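Local coordinates for RNA-binding protein RMD9, mitochondrial (Saccharomyces cerevisiae S288C, PDB 7A9X) that binds the RNA motif 5'-AAUAA[U/C]AUUCUU-3' in the 3'-UTRs of mitochondrial mRNAs and takes part in their processing or stability, at residues Tyr282-His287 with Tyr314-Gln319; Ser289-Ser294 with Ser302-Ile307; Gly250-Phe255 with Glu262-Leu267. All coordinates share one frame; numbering follows the deposited sequence.

Interaction 1: residues Tyr282-His287 with Tyr314-Gln319. With nucleotides of chain B.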
loop_
_atom_site.group_PDB
_atom_site.type_symbol
_atom_site.label_atom_id
_atom_site.label_comp_id
_atom_site.label_asym_id
_atom_site.label_seq_id
_atom_site.Cartn_x
_atom_site.Cartn_y
_atom_site.Cartn_z
ATOM N N TYR A 282 0.021 21.734 -3.613
ATOM C CA TYR A 282 -0.776 21.602 -4.827
ATOM C C TYR A 282 0.105 21.365 -6.047
ATOM O O TYR A 282 -0.294 20.650 -6.973
ATOM C CB TYR A 282 -1.635 22.852 -5.021
ATOM C CG TYR A 282 -2.563 23.155 -3.866
ATOM C CD1 TYR A 282 -3.754 22.457 -3.707
ATOM C CD2 TYR A 282 -2.257 24.144 -2.941
ATOM C CE1 TYR A 282 -4.610 22.731 -2.658
ATOM C CE2 TYR A 282 -3.110 24.430 -1.890
ATOM C CZ TYR A 282 -4.285 23.718 -1.756
ATOM O OH TYR A 282 -5.140 23.991 -0.713
ATOM N N LEU A 283 1.304 21.951 -6.063
ATOM C CA LEU A 283 2.237 21.721 -7.159
ATOM C C LEU A 283 2.820 20.316 -7.120
ATOM O O LEU A 283 3.221 19.788 -8.162
ATOM C CB LEU A 283 3.360 22.758 -7.118
ATOM C CG LEU A 283 2.935 24.198 -7.395
ATOM C CD1 LEU A 283 4.068 25.158 -7.090
ATOM C CD2 LEU A 283 2.490 24.335 -8.842
ATOM N N ILE A 284 2.877 19.699 -5.938
ATOM C CA ILE A 284 3.392 18.337 -5.841
ATOM C C ILE A 284 2.402 17.351 -6.448
ATOM O O ILE A 284 2.777 16.483 -7.244
ATOM C CB ILE A 284 3.705 17.977 -4.380
ATOM C CG1 ILE A 284 4.657 18.991 -3.753
ATOM C CG2 ILE A 284 4.314 16.586 -4.295
ATOM C CD1 ILE A 284 4.986 18.661 -2.320
ATOM N N GLU A 285 1.125 17.465 -6.068
ATOM C CA GLU A 285 0.108 16.554 -6.588
ATOM C C GLU A 285 0.020 16.634 -8.106
ATOM O O GLU A 285 -0.000 15.606 -8.791
ATOM C CB GLU A 285 -1.255 16.863 -5.967
ATOM C CG GLU A 285 -1.395 16.499 -4.506
ATOM C CD GLU A 285 -2.845 16.347 -4.094
ATOM O OE1 GLU A 285 -3.360 15.209 -4.139
ATOM O OE2 GLU A 285 -3.474 17.369 -3.743
ATOM N N THR A 286 -0.031 17.852 -8.652
ATOM C CA THR A 286 -0.151 17.997 -10.099
ATOM C C THR A 286 1.097 17.489 -10.808
ATOM O O THR A 286 0.996 16.734 -11.782
ATOM C CB THR A 286 -0.431 19.454 -10.468
ATOM O OG1 THR A 286 0.516 20.304 -9.812
ATOM C CG2 THR A 286 -1.835 19.841 -10.045
ATOM N N HIS A 287 2.282 17.879 -10.327
ATOM C CA HIS A 287 3.525 17.403 -10.926
ATOM C C HIS A 287 3.565 15.880 -10.961
ATOM O O HIS A 287 3.830 15.279 -12.009
ATOM C CB HIS A 287 4.725 17.960 -10.158
ATOM C CG HIS A 287 6.043 17.726 -10.829
ATOM N ND1 HIS A 287 6.944 18.742 -11.066
ATOM C CD2 HIS A 287 6.622 16.594 -11.297
ATOM C CE1 HIS A 287 8.016 18.248 -11.660
ATOM N NE2 HIS A 287 7.845 16.947 -11.812
ATOM N N TYR A 314 10.278 24.172 -6.213
ATOM C CA TYR A 314 9.648 23.652 -5.010
ATOM C C TYR A 314 10.180 22.259 -4.709
ATOM O O TYR A 314 10.612 21.534 -5.611
ATOM C CB TYR A 314 8.120 23.602 -5.157
ATOM C CG TYR A 314 7.656 22.940 -6.437
ATOM C CD1 TYR A 314 7.490 21.562 -6.513
ATOM C CD2 TYR A 314 7.389 23.694 -7.571
ATOM C CE1 TYR A 314 7.071 20.956 -7.682
ATOM C CE2 TYR A 314 6.970 23.097 -8.743
ATOM C CZ TYR A 314 6.813 21.731 -8.793
ATOM O OH TYR A 314 6.396 21.140 -9.961
ATOM N N LYS A 315 10.144 21.891 -3.431
ATOM C CA LYS A 315 10.484 20.533 -3.036
ATOM C C LYS A 315 9.446 19.558 -3.575
ATOM O O LYS A 315 8.272 19.897 -3.747
ATOM C CB LYS A 315 10.557 20.411 -1.516
ATOM C CG LYS A 315 11.481 21.405 -0.846
ATOM C CD LYS A 315 11.027 21.655 0.577
ATOM C CE LYS A 315 11.112 20.396 1.423
ATOM N NZ LYS A 315 12.493 20.173 1.926
ATOM N N ILE A 316 9.887 18.335 -3.847
ATOM C CA ILE A 316 8.980 17.304 -4.329
ATOM C C ILE A 316 9.584 15.946 -4.007
ATOM O O ILE A 316 10.785 15.722 -4.186
ATOM C CB ILE A 316 8.687 17.472 -5.839
ATOM C CG1 ILE A 316 7.742 16.371 -6.323
ATOM C CG2 ILE A 316 9.982 17.499 -6.641
ATOM C CD1 ILE A 316 6.965 16.744 -7.566
ATOM N N ILE A 317 8.748 15.056 -3.513
ATOM C CA ILE A 317 9.135 13.677 -3.252
ATOM C C ILE A 317 8.944 12.874 -4.528
ATOM O O ILE A 317 8.044 13.143 -5.331
ATOM C CB ILE A 317 8.316 13.086 -2.086
ATOM C CG1 ILE A 317 6.827 13.052 -2.446
ATOM C CG2 ILE A 317 8.535 13.900 -0.821
ATOM C CD1 ILE A 317 5.950 12.399 -1.398
ATOM N N LEU A 318 9.815 11.888 -4.734
ATOM C CA LEU A 318 9.638 10.929 -5.822
ATOM C C LEU A 318 8.750 9.810 -5.290
ATOM O O LEU A 318 9.207 8.724 -4.929
ATOM C CB LEU A 318 10.984 10.412 -6.313
ATOM C CG LEU A 318 10.953 9.619 -7.622
ATOM C CD1 LEU A 318 10.538 10.513 -8.782
ATOM C CD2 LEU A 318 12.292 8.958 -7.902
ATOM N N GLN A 319 7.451 10.107 -5.218
ATOM C CA GLN A 319 6.482 9.190 -4.625
ATOM C C GLN A 319 6.487 7.867 -5.378
ATOM O O GLN A 319 6.240 7.834 -6.588
ATOM C CB GLN A 319 5.090 9.820 -4.647
ATOM C CG GLN A 319 4.113 9.232 -3.641
ATOM C CD GLN A 319 2.720 9.838 -3.747
ATOM O OE1 GLN A 319 2.098 10.168 -2.738
ATOM N NE2 GLN A 319 2.223 9.973 -4.972
ATOM P P A B 4 -4.503 22.026 4.933
ATOM O OP1 A B 4 -5.986 22.098 4.898
ATOM O OP2 A B 4 -3.835 21.120 5.899
ATOM O "O5'" A B 4 -3.958 21.621 3.491
ATOM C "C5'" A B 4 -4.330 22.343 2.326
ATOM C "C4'" A B 4 -3.231 22.323 1.291
ATOM O "O4'" A B 4 -2.135 23.176 1.719
ATOM C "C3'" A B 4 -2.573 20.974 1.039
ATOM O "O3'" A B 4 -3.320 20.145 0.166
ATOM C "C2'" A B 4 -1.209 21.370 0.490
ATOM O "O2'" A B 4 -1.304 21.751 -0.874
ATOM C "C1'" A B 4 -0.901 22.613 1.325
ATOM N N9 A B 4 -0.144 22.262 2.538
ATOM C C8 A B 4 -0.587 22.263 3.838
ATOM N N7 A B 4 0.322 21.881 4.703
ATOM C C5 A B 4 1.435 21.605 3.918
ATOM C C6 A B 4 2.730 21.156 4.235
ATOM N N6 A B 4 3.141 20.896 5.478
ATOM N N1 A B 4 3.603 20.983 3.218
ATOM C C2 A B 4 3.194 21.243 1.969
ATOM N N3 A B 4 2.004 21.670 1.546
ATOM C C4 A B 4 1.162 21.832 2.582
ATOM P P A B 7 0.837 7.881 0.973
ATOM O OP1 A B 7 -0.261 8.215 0.031
ATOM O OP2 A B 7 0.508 7.262 2.285
ATOM O "O5'" A B 7 1.874 6.926 0.236
ATOM C "C5'" A B 7 1.834 6.713 -1.172
ATOM C "C4'" A B 7 2.993 5.859 -1.631
ATOM O "O4'" A B 7 4.181 6.687 -1.741
ATOM C "C3'" A B 7 3.366 4.718 -0.687
ATOM O "O3'" A B 7 3.934 3.649 -1.441
ATOM C "C2'" A B 7 4.453 5.352 0.170
ATOM O "O2'" A B 7 5.312 4.436 0.813
ATOM C "C1'" A B 7 5.184 6.205 -0.862
ATOM N N9 A B 7 5.883 7.358 -0.294
ATOM C C8 A B 7 5.456 8.171 0.726
ATOM N N7 A B 7 6.301 9.129 1.020
ATOM C C5 A B 7 7.354 8.931 0.135
ATOM C C6 A B 7 8.566 9.615 -0.063
ATOM N N6 A B 7 8.943 10.682 0.644
ATOM N N1 A B 7 9.391 9.159 -1.031
ATOM C C2 A B 7 9.016 8.090 -1.744
ATOM N N3 A B 7 7.906 7.364 -1.650
ATOM C C4 A B 7 7.109 7.842 -0.681
ATOM P P U B 5 -3.445 18.568 0.453
ATOM O OP1 U B 5 -4.264 17.953 -0.621
ATOM O OP2 U B 5 -3.835 18.387 1.873
ATOM O "O5'" U B 5 -1.964 18.019 0.270
ATOM C "C5'" U B 5 -1.293 18.140 -0.974
ATOM C "C4'" U B 5 0.130 17.659 -0.869
ATOM O "O4'" U B 5 0.875 18.535 0.020
ATOM C "C3'" U B 5 0.305 16.282 -0.253
ATOM O "O3'" U B 5 0.063 15.225 -1.161
ATOM C "C2'" U B 5 1.729 16.333 0.275
ATOM O "O2'" U B 5 2.665 16.156 -0.774
ATOM C "C1'" U B 5 1.812 17.780 0.762
ATOM N N1 U B 5 1.479 17.882 2.201
ATOM C C2 U B 5 2.498 17.583 3.084
ATOM O O2 U B 5 3.618 17.272 2.714
ATOM N N3 U B 5 2.160 17.671 4.411
ATOM C C4 U B 5 0.928 18.014 4.930
ATOM O O4 U B 5 0.781 18.048 6.152
ATOM C C5 U B 5 -0.078 18.303 3.953
ATOM C C6 U B 5 0.224 18.226 2.651
#

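Interaction 2: residues Ser289-Ser294 with Ser302-Ile307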
loop_
_atom_site.group_PDB
_atom_site.type_symbol
_atom_site.label_atom_id
_atom_site.label_comp_id
_atom_site.label_asym_id
_atom_site.label_seq_id
_atom_site.Cartn_x
_atom_site.Cartn_y
_atom_site.Cartn_z
ATOM N N SER A 289 1.068 13.943 -10.876
ATOM C CA SER A 289 0.025 13.488 -11.788
ATOM C C SER A 289 0.532 13.433 -13.227
ATOM O O SER A 289 0.178 12.518 -13.980
ATOM C CB SER A 289 -1.202 14.393 -11.677
ATOM O OG SER A 289 -2.269 13.899 -12.467
ATOM N N PHE A 290 1.371 14.397 -13.626
ATOM C CA PHE A 290 1.952 14.347 -14.966
ATOM C C PHE A 290 2.828 13.117 -15.151
ATOM O O PHE A 290 2.955 12.606 -16.270
ATOM C CB PHE A 290 2.772 15.609 -15.249
ATOM C CG PHE A 290 1.948 16.799 -15.645
ATOM C CD1 PHE A 290 1.409 16.896 -16.920
ATOM C CD2 PHE A 290 1.730 17.834 -14.750
ATOM C CE1 PHE A 290 0.655 17.997 -17.290
ATOM C CE2 PHE A 290 0.977 18.938 -15.113
ATOM C CZ PHE A 290 0.440 19.019 -16.385
ATOM N N ILE A 291 3.436 12.628 -14.072
ATOM C CA ILE A 291 4.346 11.494 -14.171
ATOM C C ILE A 291 3.574 10.184 -14.225
ATOM O O ILE A 291 3.825 9.334 -15.086
ATOM C CB ILE A 291 5.339 11.513 -12.996
ATOM C CG1 ILE A 291 6.188 12.782 -13.044
ATOM C CG2 ILE A 291 6.212 10.264 -13.004
ATOM C CD1 ILE A 291 7.164 12.894 -11.898
ATOM N N GLY A 292 2.623 10.003 -13.313
ATOM C CA GLY A 292 1.959 8.723 -13.162
ATOM C C GLY A 292 0.643 8.574 -13.897
ATOM O O GLY A 292 0.131 7.456 -14.022
ATOM N N ASP A 293 0.076 9.677 -14.393
ATOM C CA ASP A 293 -1.227 9.631 -15.041
ATOM C C ASP A 293 -1.220 10.009 -16.514
ATOM O O ASP A 293 -2.203 9.717 -17.206
ATOM C CB ASP A 293 -2.225 10.543 -14.310
ATOM C CG ASP A 293 -2.519 10.069 -12.908
ATOM O OD1 ASP A 293 -2.541 8.838 -12.694
ATOM O OD2 ASP A 293 -2.720 10.922 -12.019
ATOM N N SER A 294 -0.163 10.644 -17.014
ATOM C CA SER A 294 -0.119 11.027 -18.420
ATOM C C SER A 294 0.131 9.797 -19.281
ATOM O O SER A 294 1.143 9.106 -19.112
ATOM C CB SER A 294 0.962 12.079 -18.661
ATOM O OG SER A 294 0.716 13.251 -17.902
ATOM N N SER A 302 9.566 13.711 -18.947
ATOM C CA SER A 302 10.137 15.039 -18.747
ATOM C C SER A 302 9.902 15.518 -17.320
ATOM O O SER A 302 10.824 16.005 -16.656
ATOM C CB SER A 302 9.557 16.023 -19.764
ATOM O OG SER A 302 8.146 16.063 -19.693
ATOM N N PHE A 303 8.671 15.364 -16.823
ATOM C CA PHE A 303 8.390 15.716 -15.437
ATOM C C PHE A 303 9.135 14.810 -14.465
ATOM O O PHE A 303 9.505 15.251 -13.370
ATOM C CB PHE A 303 6.887 15.661 -15.175
ATOM C CG PHE A 303 6.172 16.938 -15.506
ATOM C CD1 PHE A 303 5.794 17.221 -16.810
ATOM C CD2 PHE A 303 5.885 17.860 -14.513
ATOM C CE1 PHE A 303 5.140 18.399 -17.116
ATOM C CE2 PHE A 303 5.232 19.040 -14.811
ATOM C CZ PHE A 303 4.858 19.311 -16.114
ATOM N N PHE A 304 9.363 13.551 -14.845
ATOM C CA PHE A 304 10.152 12.657 -14.005
ATOM C C PHE A 304 11.598 13.128 -13.913
ATOM O O PHE A 304 12.209 13.069 -12.840
ATOM C CB PHE A 304 10.078 11.229 -14.549
ATOM C CG PHE A 304 10.991 10.261 -13.849
ATOM C CD1 PHE A 304 10.603 9.651 -12.667
ATOM C CD2 PHE A 304 12.235 9.950 -14.382
ATOM C CE1 PHE A 304 11.439 8.757 -12.025
ATOM C CE2 PHE A 304 13.076 9.058 -13.746
ATOM C CZ PHE A 304 12.677 8.460 -12.565
ATOM N N ASP A 305 12.161 13.597 -15.030
ATOM C CA ASP A 305 13.521 14.122 -15.009
ATOM C C ASP A 305 13.608 15.416 -14.213
ATOM O O ASP A 305 14.651 15.706 -13.616
ATOM C CB ASP A 305 14.026 14.346 -16.435
ATOM C CG ASP A 305 14.074 13.064 -17.246
ATOM O OD1 ASP A 305 14.317 11.990 -16.656
ATOM O OD2 ASP A 305 13.870 13.131 -18.477
ATOM N N LYS A 306 12.530 16.205 -14.192
ATOM C CA LYS A 306 12.524 17.438 -13.415
ATOM C C LYS A 306 12.691 17.174 -11.924
ATOM O O LYS A 306 13.216 18.034 -11.208
ATOM C CB LYS A 306 11.235 18.218 -13.683
ATOM C CG LYS A 306 11.150 18.770 -15.097
ATOM C CD LYS A 306 9.890 19.590 -15.323
ATOM C CE LYS A 306 9.915 20.246 -16.697
ATOM N NZ LYS A 306 8.730 21.115 -16.930
ATOM N N ILE A 307 12.269 16.005 -11.444
ATOM C CA ILE A 307 12.544 15.629 -10.062
ATOM C C ILE A 307 13.964 15.096 -9.926
ATOM O O ILE A 307 14.679 15.441 -8.978
ATOM C CB ILE A 307 11.506 14.603 -9.572
ATOM C CG1 ILE A 307 10.093 15.176 -9.691
ATOM C CG2 ILE A 307 11.797 14.192 -8.137
ATOM C CD1 ILE A 307 9.019 14.253 -9.163
#

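Interaction 3: residues Gly250-Phe255 with Glu262-Leu267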
loop_
_atom_site.group_PDB
_atom_site.type_symbol
_atom_site.label_atom_id
_atom_site.label_comp_id
_atom_site.label_asym_id
_atom_site.label_seq_id
_atom_site.Cartn_x
_atom_site.Cartn_y
_atom_site.Cartn_z
ATOM N N GLY A 250 -7.459 19.922 -9.362
ATOM C CA GLY A 250 -8.435 18.982 -9.889
ATOM C C GLY A 250 -8.651 19.139 -11.383
ATOM O O GLY A 250 -8.802 18.152 -12.109
ATOM N N LEU A 251 -8.659 20.383 -11.864
ATOM C CA LEU A 251 -8.866 20.620 -13.288
ATOM C C LEU A 251 -7.668 20.148 -14.107
ATOM O O LEU A 251 -7.835 19.609 -15.208
ATOM C CB LEU A 251 -9.142 22.101 -13.537
ATOM C CG LEU A 251 -9.813 22.470 -14.861
ATOM C CD1 LEU A 251 -11.073 21.647 -15.070
ATOM C CD2 LEU A 251 -10.134 23.955 -14.892
ATOM N N ILE A 252 -6.455 20.334 -13.585
ATOM C CA ILE A 252 -5.269 19.817 -14.262
ATOM C C ILE A 252 -5.320 18.295 -14.343
ATOM O O ILE A 252 -5.029 17.708 -15.392
ATOM C CB ILE A 252 -3.992 20.303 -13.552
ATOM C CG1 ILE A 252 -3.830 21.811 -13.727
ATOM C CG2 ILE A 252 -2.764 19.571 -14.082
ATOM C CD1 ILE A 252 -2.848 22.432 -12.762
ATOM N N LYS A 253 -5.702 17.636 -13.246
ATOM C CA LYS A 253 -5.746 16.177 -13.235
ATOM C C LYS A 253 -6.750 15.644 -14.249
ATOM O O LYS A 253 -6.482 14.649 -14.934
ATOM C CB LYS A 253 -6.081 15.672 -11.831
ATOM C CG LYS A 253 -4.991 15.925 -10.801
ATOM C CD LYS A 253 -5.342 15.305 -9.456
ATOM C CE LYS A 253 -4.217 15.496 -8.453
ATOM N NZ LYS A 253 -4.473 14.781 -7.171
ATOM N N VAL A 254 -7.915 16.289 -14.355
ATOM C CA VAL A 254 -8.913 15.875 -15.339
ATOM C C VAL A 254 -8.331 15.953 -16.745
ATOM O O VAL A 254 -8.434 15.006 -17.534
ATOM C CB VAL A 254 -10.185 16.734 -15.207
ATOM C CG1 VAL A 254 -11.127 16.476 -16.375
ATOM C CG2 VAL A 254 -10.884 16.453 -13.888
ATOM N N PHE A 255 -7.697 17.081 -17.070
ATOM C CA PHE A 255 -7.150 17.281 -18.406
ATOM C C PHE A 255 -5.967 16.366 -18.694
ATOM O O PHE A 255 -5.708 16.056 -19.863
ATOM C CB PHE A 255 -6.756 18.747 -18.584
ATOM C CG PHE A 255 -7.929 19.666 -18.766
ATOM C CD1 PHE A 255 -8.984 19.297 -19.584
ATOM C CD2 PHE A 255 -7.986 20.888 -18.116
ATOM C CE1 PHE A 255 -10.070 20.130 -19.761
ATOM C CE2 PHE A 255 -9.072 21.728 -18.287
ATOM C CZ PHE A 255 -10.116 21.348 -19.111
ATOM N N GLU A 262 -2.291 20.486 -23.301
ATOM C CA GLU A 262 -2.064 21.924 -23.416
ATOM C C GLU A 262 -2.884 22.695 -22.391
ATOM O O GLU A 262 -2.400 23.670 -21.806
ATOM C CB GLU A 262 -2.380 22.404 -24.833
ATOM C CG GLU A 262 -1.328 22.027 -25.862
ATOM C CD GLU A 262 -1.443 22.835 -27.141
ATOM O OE1 GLU A 262 -2.332 23.708 -27.218
ATOM O OE2 GLU A 262 -0.641 22.598 -28.069
ATOM N N LYS A 263 -4.129 22.274 -22.155
ATOM C CA LYS A 263 -4.921 22.900 -21.105
ATOM C C LYS A 263 -4.409 22.523 -19.720
ATOM O O LYS A 263 -4.497 23.330 -18.787
ATOM C CB LYS A 263 -6.392 22.514 -21.253
ATOM C CG LYS A 263 -7.054 23.058 -22.510
ATOM C CD LYS A 263 -8.548 22.773 -22.513
ATOM C CE LYS A 263 -9.211 23.332 -23.761
ATOM N NZ LYS A 263 -8.577 22.815 -25.005
ATOM N N ALA A 264 -3.869 21.312 -19.570
ATOM C CA ALA A 264 -3.308 20.909 -18.284
ATOM C C ALA A 264 -2.034 21.684 -17.970
ATOM O O ALA A 264 -1.828 22.113 -16.829
ATOM C CB ALA A 264 -3.036 19.404 -18.279
ATOM N N LEU A 265 -1.170 21.878 -18.969
ATOM C CA LEU A 265 0.067 22.619 -18.745
ATOM C C LEU A 265 -0.186 24.114 -18.599
ATOM O O LEU A 265 0.549 24.798 -17.878
ATOM C CB LEU A 265 1.047 22.362 -19.887
ATOM C CG LEU A 265 1.554 20.929 -20.025
ATOM C CD1 LEU A 265 2.220 20.740 -21.373
ATOM C CD2 LEU A 265 2.523 20.588 -18.904
ATOM N N SER A 266 -1.210 24.639 -19.274
ATOM C CA SER A 266 -1.522 26.060 -19.157
ATOM C C SER A 266 -2.010 26.398 -17.753
ATOM O O SER A 266 -1.561 27.380 -17.149
ATOM C CB SER A 266 -2.565 26.455 -20.201
ATOM O OG SER A 266 -2.902 27.826 -20.098
ATOM N N LEU A 267 -2.936 25.597 -17.219
ATOM C CA LEU A 267 -3.381 25.800 -15.846
ATOM C C LEU A 267 -2.256 25.547 -14.852
ATOM O O LEU A 267 -2.200 26.198 -13.802
ATOM C CB LEU A 267 -4.573 24.892 -15.540
ATOM C CG LEU A 267 -5.837 25.090 -16.381
ATOM C CD1 LEU A 267 -6.711 23.849 -16.311
ATOM C CD2 LEU A 267 -6.608 26.315 -15.918
#

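Interaction 1: residues Tyr282-His287 with Tyr314-Gln319
One face of the Tyr314 ring is roofed by Leu283 CB, which stands almost on the ring normal in a CH-pi contact, 3.9 Å from the centroid of that ring. The edge of the ring turns to His287: OH lies in the imidazole plane and shares a hydrogen bond of 2.7 Å with ND1, at 162°. The two rings therefore meet rim to rim, their planes 81° apart, while a face of the imidazole takes Ile316 CD1, set toward the rim and 3.5 Å from CG of His287. In this pentatricopeptide repeat protein, helix 281-292 of PPR4 is thus held against the extended segment that leads into helix 320-334. Both ring nitrogens of His287 are held, since NE2 bonds to Phe303 O. Its CG lies anti to the backbone N (chi1 -170°), which swings the ring toward the tyrosine hydroxyl.

Nearer the RNA, Ile284 divides its branches. CG2 slides past Ile316 CG1, whereas the CG1 arm lies against Lys315 O and ends with CD1 3.7 Å from O2' of U5 of chain B. Both segments also touch the RNA. Gln319, at the N-cap position of helix 320-334, brings CG to the sugar of A7 of chain B, and Ile317 CG2 sits 3.6 Å from N6 of that adenine. At the start of the helix segment, the Tyr282 ring lies against the sugar of A4 of chain B, whose O2' hangs 3.2 Å above the plane, over the centre of the Tyr282 ring.

Interaction 2: residues Ser289-Ser294 with Ser302-Ile307
Phe290 lays its ring over that of Phe303 in an offset stack, with centroids 4.3 Å apart and planes only 10° from parallel. The displacement is plain in the atoms that meet: Phe303 CZ comes over a face of the Phe290 ring toward its rim, near CD2, while Phe290 CB rests on the Phe303 face, 3.8 Å from the centroid of that ring. Each phenylalanine thus offers one ring face to the other, and the stack is extended by a CH-pi contact from the methylene that carries the first ring.

These are the facing sides of helix 281-292 and helix 297-308, the two helices of the PPR4 helix-turn-helix, and no hydrogen bond joins the two segments. Beside the stack, Ile291 reaches across with its CG1 branch. A first torsion that sets this branch anti to the carbonyl carbon (chi1 -62°) directs it across to helix 297-308, with CG1 of Ile291 touching Phe303 CB at 3.6 Å and CD1 continuing to Ile307 CD1, also at 3.6 Å. The CG2 branch, splayed from CG1, comes to 4.3 Å from Phe304 CB and meets that ring obliquely.

Two serine hydroxyls of segment 289-294 bond within that segment. Ser289 OG gives its proton to the anti lone pair of Asp293 OD2, and Ser294 OG folds back to Phe290 O, 2.8 Å away and tilted 23° from the carbonyl plane.

Interaction 3: residues Gly250-Phe255 with Glu262-Leu267
Lys263 NZ forms a salt bridge with OD2 of Asp260, in the short connection just ahead of its own helix, and the aliphatic part of the same side chain lies against the Phe255 ring. CB stands over one face of that ring in a CH-pi contact, 4.0 Å from the centroid, and CD follows farther along, 4.0 Å from Phe255 CZ. The chain is extended as far as CD and CE and bends only at its last torsion (chi4 56°), which carries the ammonium group away from the phenyl ring toward the carboxylate.

The ring of Phe255 is gripped from a second direction. Leu267 CD1 lies in its plane at the edge, 3.7 Å from CD2 of Phe255, with the two side chains crossing at about a right angle. That methyl group is shared: Leu251 CG is also 3.7 Å from Leu267 CD1, which thus touches two residues one helical turn apart.

Helix 245-257 and helix 261-270 form the antiparallel hairpin of PPR3, their short segments running 157° apart in direction with axes 8.2 Å apart at closest approach. The close approach, 4.6 Å between the CA atoms of Ile252 and Ala264, is consistent with the small side chain of Ala264. Its methyl group packs on Phe255 CB at 3.8 Å, while Ile252 CG1 rests against both Ala264 O and Leu267 CB, its side chain sliding past that of Leu267 in the opposite direction.

Beyond the hairpin, Leu251 and Val254 pack on helix 209-223 and Lys263 on helix 227-237. Helix 281-292 supplies Thr286 and Phe290 as neighbours of Ile252, placing the pair between successive elements of the repeat array.

Overall arrangement
Interactions 2 and 3 each pair the two helices of one repeat, PPR4 and PPR3, through largely apolar side chains, the first wholly buried around a phenylalanine stack, the second buried with Lys263 at its margin and aliphatic groups set around one phenylalanine ring. Interaction 1, mostly buried but open at Lys315, joins helix 281-292, also used by interaction 2, to the linker before helix 320-334, adds a histidine-tyrosine bond to its packing, and borders the bound RNA. Interaction 2 is nested within the chain loop that interaction 1 closes, and Ile307 meets Ile316 where they adjoin. Interaction 3 precedes both along the chain; Leu265 packs against the stacked rings of interaction 2, and Ile252 against Thr286 of interaction 1.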